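Local atomic coordinates of Sso-CP2 metallo-carboxypetidase (Sulfolobus solfataricus, PDB entry 4MMO), a protein that probably removes residues from the carboxyl end of peptides as a zinc-dependent metallo-carboxypeptidase of the M20 family. Residues T108-A111 and R112-I116; K320-E323 and L324-H328. All coordinates share one frame; numbering follows the deposited sequence.

Contact 1 (T108-A111 and R112-I116); sequences TLMA and RLFAI
Met110 and Phe114 form a Met-aromatic contact one turn apart on a buried part of helix 102-121 in the zinc-binding domain, while Thr108 and Arg112 pair along another flank. The thioether comes to the rim of the ring: SD lies 3.5 Å from Phe114 CE2 and 4.7 Å from the ring centroid, 66° off the normal. Met110 CG sits in the ring plane at the same edge. With CG anti to the backbone N (chi1 -173°), the Met110 chain then bends twice, which brings its sulfur beside the ring and puts SD of Met110 4.2 Å from Leu113 CD1. Helix 3-12 and Tyr420 of helix 417-433 pack on both Met110 and Phe114.

Four successive i to i+4 backbone bonds carry this alpha-helical spacing, from Arg112 N to Thr108 O (3.3 Å) through to Ala115 N to Ala111 O (2.9 Å); that of Leu113 N to Leu109 O is weak. The same periodicity sets Leu109 beside Leu113, both touching Tyr133 of strand 128-134. Arg112 runs extended from CG to NE back along the helix, and Thr108 CG2 lies over one face of its guanidinium, 3.9 Å from Arg112 NE. NH1 is hydrogen-bonded to the carbonyl of Met162, next to the zinc ligand Glu163, whereas the buried NE finds no partner in the model. Thr108 OG1 accepts the backbone N-H of Ala401.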
loop_
_atom_site.group_PDB
_atom_site.type_symbol
_atom_site.label_atom_id
_atom_site.label_comp_id
_atom_site.label_asym_id
_atom_site.label_seq_id
_atom_site.Cartn_x
_atom_site.Cartn_y
_atom_site.Cartn_z
ATOM N N THR A 108 17.427 30.115 6.658
ATOM C CA THR A 108 18.828 30.099 6.240
ATOM C C THR A 108 19.017 30.944 4.986
ATOM O O THR A 108 20.032 31.620 4.832
ATOM C CB THR A 108 19.309 28.663 5.967
ATOM O OG1 THR A 108 19.099 27.862 7.135
ATOM C CG2 THR A 108 20.792 28.639 5.593
ATOM N N LEU A 109 18.030 30.914 4.098
ATOM C CA LEU A 109 18.106 31.671 2.852
ATOM C C LEU A 109 18.148 33.159 3.151
ATOM O O LEU A 109 18.914 33.906 2.539
ATOM C CB LEU A 109 16.907 31.341 1.951
ATOM C CG LEU A 109 16.839 31.940 0.539
ATOM C CD1 LEU A 109 15.859 31.129 -0.303
ATOM C CD2 LEU A 109 16.409 33.403 0.516
ATOM N N MET A 110 17.323 33.582 4.101
ATOM C CA MET A 110 17.144 35.000 4.393
ATOM C C MET A 110 18.293 35.529 5.249
ATOM O O MET A 110 18.716 36.676 5.091
ATOM C CB MET A 110 15.809 35.223 5.109
ATOM C CG MET A 110 15.444 36.682 5.316
ATOM S SD MET A 110 15.185 37.576 3.776
ATOM C CE MET A 110 13.736 36.750 3.128
ATOM N N ALA A 111 18.784 34.692 6.158
ATOM C CA ALA A 111 19.937 35.042 6.979
ATOM C C ALA A 111 21.108 35.426 6.084
ATOM O O ALA A 111 21.709 36.486 6.255
ATOM C CB ALA A 111 20.322 33.882 7.887
ATOM N N ARG A 112 21.403 34.571 5.108
ATOM C CA ARG A 112 22.503 34.811 4.184
ATOM C C ARG A 112 22.331 36.134 3.445
ATOM O O ARG A 112 23.299 36.868 3.244
ATOM C CB ARG A 112 22.614 33.669 3.175
ATOM C CG ARG A 112 23.031 32.346 3.785
ATOM C CD ARG A 112 23.076 31.253 2.737
ATOM N NE ARG A 112 23.589 29.999 3.281
ATOM C CZ ARG A 112 23.704 28.872 2.585
ATOM N NH1 ARG A 112 23.338 28.833 1.312
ATOM N NH2 ARG A 112 24.180 27.781 3.167
ATOM N N LEU A 113 21.097 36.433 3.049
ATOM C CA LEU A 113 20.792 37.674 2.335
ATOM C C LEU A 113 21.095 38.900 3.185
ATOM O O LEU A 113 21.644 39.885 2.695
ATOM C CB LEU A 113 19.317 37.713 1.922
ATOM C CG LEU A 113 18.959 37.378 0.475
ATOM C CD1 LEU A 113 17.448 37.457 0.294
ATOM C CD2 LEU A 113 19.649 38.308 -0.507
ATOM N N PHE A 114 20.721 38.843 4.458
ATOM C CA PHE A 114 20.931 39.969 5.349
ATOM C C PHE A 114 22.409 40.115 5.731
ATOM O O PHE A 114 22.873 41.224 5.984
ATOM C CB PHE A 114 20.033 39.858 6.581
ATOM C CG PHE A 114 18.652 40.416 6.363
ATOM C CD1 PHE A 114 18.444 41.786 6.353
ATOM C CD2 PHE A 114 17.570 39.576 6.143
ATOM C CE1 PHE A 114 17.184 42.309 6.141
ATOM C CE2 PHE A 114 16.306 40.095 5.931
ATOM C CZ PHE A 114 16.113 41.462 5.929
ATOM N N ALA A 115 23.146 39.008 5.747
ATOM C CA ALA A 115 24.590 39.070 5.961
ATOM C C ALA A 115 25.243 39.840 4.818
ATOM O O ALA A 115 26.054 40.735 5.047
ATOM C CB ALA A 115 25.184 37.675 6.064
ATOM N N ILE A 116 24.874 39.496 3.588
ATOM C CA ILE A 116 25.431 40.154 2.413
ATOM C C ILE A 116 25.113 41.641 2.455
ATOM O O ILE A 116 25.964 42.475 2.143
ATOM C CB ILE A 116 24.888 39.535 1.112
ATOM C CG1 ILE A 116 25.349 38.081 0.993
ATOM C CG2 ILE A 116 25.358 40.325 -0.113
ATOM C CD1 ILE A 116 24.642 37.293 -0.104
#

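Contact 2 (K320-E323 and L324-H328); sequences KVFE and LLKKH. With SO4 (sulfate ion), chain F.
Lys326 reaches back over Phe322, one turn earlier, and ends at a sulfate ion probably from the crystallisation liquor. Its CB and CG pass beside the Phe322 backbone, CG lying 3.3 Å from Phe322 O, which also accepts the backbone N-H of Lys326. CD settles over one face of the phenyl ring in a CH-pi contact, 3.7 Å from the centroid and 15° off the normal, shifted toward the rim. A bend at chi3 (78°) carries CE off the ring and against the sulfate, 3.0 Å from its O2, while NZ swings back beside the rim, 3.9 Å from Phe322 CE2, and gives that same sulfate O2 a hydrogen bond of 2.7 Å.

These residues belong to the amphipathic helix 318-331 of the dimerisation domain, which packs on the antiparallel sheet: Val321 and Phe322 touch Leu183, and Phe322 and Lys326 touch Ile338. On the outer flank, Glu323 and Lys327 form an i to i+4 salt bridge, with Lys327 NZ 2.8 Å from Glu323 OE2. Bends at Glu323 chi2 and Lys327 chi4 bring the ends together. The ammonium meets that oxygen on its anti side, 20° out of the carboxylate plane. Glu323 OE1 stands 4.2 Å from Lys326 NZ, too far for a salt bridge. Were Glu323 replaced by alanine, the Lys327 ammonium would probably lose its mate and be free to swing, and Lys326 a nearby negative charge.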
loop_
_atom_site.group_PDB
_atom_site.type_symbol
_atom_site.label_atom_id
_atom_site.label_comp_id
_atom_site.label_asym_id
_atom_site.label_seq_id
_atom_site.Cartn_x
_atom_site.Cartn_y
_atom_site.Cartn_z
ATOM N N LYS A 320 23.223 4.822 -14.495
ATOM C CA LYS A 320 23.780 3.484 -14.633
ATOM C C LYS A 320 23.034 2.484 -13.743
ATOM O O LYS A 320 22.725 1.373 -14.170
ATOM C CB LYS A 320 25.265 3.489 -14.290
ATOM C CG LYS A 320 25.941 2.149 -14.491
ATOM C CD LYS A 320 27.452 2.283 -14.438
ATOM C CE LYS A 320 28.134 0.946 -14.668
ATOM N NZ LYS A 320 29.619 1.075 -14.674
ATOM N N VAL A 321 22.743 2.883 -12.508
ATOM C CA VAL A 321 22.053 2.006 -11.570
ATOM C C VAL A 321 20.684 1.642 -12.127
ATOM O O VAL A 321 20.222 0.513 -11.970
ATOM C CB VAL A 321 21.915 2.664 -10.178
ATOM C CG1 VAL A 321 20.994 1.852 -9.270
ATOM C CG2 VAL A 321 23.285 2.812 -9.533
ATOM N N PHE A 322 20.050 2.602 -12.793
ATOM C CA PHE A 322 18.760 2.375 -13.428
ATOM C C PHE A 322 18.868 1.287 -14.489
ATOM O O PHE A 322 17.972 0.459 -14.632
ATOM C CB PHE A 322 18.248 3.672 -14.057
ATOM C CG PHE A 322 16.832 3.591 -14.559
ATOM C CD1 PHE A 322 15.821 3.092 -13.752
ATOM C CD2 PHE A 322 16.507 4.038 -15.830
ATOM C CE1 PHE A 322 14.514 3.025 -14.209
ATOM C CE2 PHE A 322 15.201 3.977 -16.290
ATOM C CZ PHE A 322 14.205 3.471 -15.478
ATOM N N GLU A 323 19.971 1.286 -15.232
ATOM C CA GLU A 323 20.175 0.286 -16.274
ATOM C C GLU A 323 20.439 -1.084 -15.655
ATOM O O GLU A 323 19.943 -2.100 -16.147
ATOM C CB GLU A 323 21.335 0.687 -17.198
ATOM C CG GLU A 323 21.607 -0.303 -18.324
ATOM C CD GLU A 323 20.384 -0.571 -19.191
ATOM O OE1 GLU A 323 19.594 0.369 -19.430
ATOM O OE2 GLU A 323 20.211 -1.728 -19.633
ATOM N N LEU A 324 21.222 -1.109 -14.580
ATOM C CA LEU A 324 21.498 -2.353 -13.868
ATOM C C LEU A 324 20.211 -2.926 -13.285
ATOM O O LEU A 324 19.971 -4.133 -13.344
ATOM C CB LEU A 324 22.514 -2.122 -12.749
ATOM C CG LEU A 324 23.933 -1.730 -13.162
ATOM C CD1 LEU A 324 24.805 -1.568 -11.928
ATOM C CD2 LEU A 324 24.543 -2.754 -14.108
ATOM N N LEU A 325 19.384 -2.052 -12.721
ATOM C CA LEU A 325 18.095 -2.462 -12.195
ATOM C C LEU A 325 17.258 -3.083 -13.300
ATOM O O LEU A 325 16.625 -4.118 -13.105
ATOM C CB LEU A 325 17.352 -1.269 -11.599
ATOM C CG LEU A 325 15.901 -1.543 -11.196
ATOM C CD1 LEU A 325 15.842 -2.616 -10.117
ATOM C CD2 LEU A 325 15.218 -0.267 -10.732
ATOM N N LYS A 326 17.253 -2.446 -14.465
ATOM C CA LYS A 326 16.421 -2.918 -15.563
ATOM C C LYS A 326 16.889 -4.277 -16.071
ATOM O O LYS A 326 16.072 -5.158 -16.308
ATOM C CB LYS A 326 16.368 -1.881 -16.684
ATOM C CG LYS A 326 15.398 -0.748 -16.376
ATOM C CD LYS A 326 15.710 0.512 -17.160
ATOM C CE LYS A 326 15.236 0.418 -18.595
ATOM N NZ LYS A 326 15.574 1.647 -19.366
ATOM N N LYS A 327 18.197 -4.460 -16.216
ATOM C CA LYS A 327 18.726 -5.764 -16.602
ATOM C C LYS A 327 18.290 -6.820 -15.591
ATOM O O LYS A 327 17.902 -7.927 -15.961
ATOM C CB LYS A 327 20.251 -5.729 -16.710
ATOM C CG LYS A 327 20.761 -5.247 -18.060
ATOM C CD LYS A 327 22.278 -5.123 -18.074
ATOM C CE LYS A 327 22.800 -4.754 -19.456
ATOM N NZ LYS A 327 22.490 -3.345 -19.829
ATOM N N HIS A 328 18.336 -6.461 -14.315
ATOM C CA HIS A 328 17.935 -7.365 -13.247
ATOM C C HIS A 328 16.454 -7.739 -13.339
ATOM O O HIS A 328 16.091 -8.907 -13.210
ATOM C CB HIS A 328 18.224 -6.725 -11.891
ATOM C CG HIS A 328 17.741 -7.533 -10.728
ATOM N ND1 HIS A 328 18.535 -8.457 -10.084
ATOM C CD2 HIS A 328 16.545 -7.555 -10.094
ATOM C CE1 HIS A 328 17.848 -9.015 -9.104
ATOM N NE2 HIS A 328 16.639 -8.486 -9.087
HETATM S S SO4 F . 13.868 -0.753 -21.442
HETATM O O1 SO4 F . 12.864 -1.063 -20.427
HETATM O O2 SO4 F . 14.159 0.679 -21.404
HETATM O O3 SO4 F . 15.084 -1.521 -21.169
HETATM O O4 SO4 F . 13.359 -1.100 -22.766
#

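Overall arrangement
Contacts 1 and 2 are two versions of one principle, side chains paired at i and i+4 along a helix, in very different surroundings. Contact 1 is buried in the zinc-binding domain, where the Thr108 side chain is about 8 Å from the bound zinc ion and the Arg112 side chain about 6 Å from that of the ligand Glu163. Contact 2 is only partly buried, lies in the dimerisation domain away from the metal site, and binds a sulfate at its surface. The centres of contact 1 and contact 2 are about 42 Å apart and their nearest atoms about 28 Å, on opposite sides of the chain's centre. Neither is touched by the second chain of the assembly.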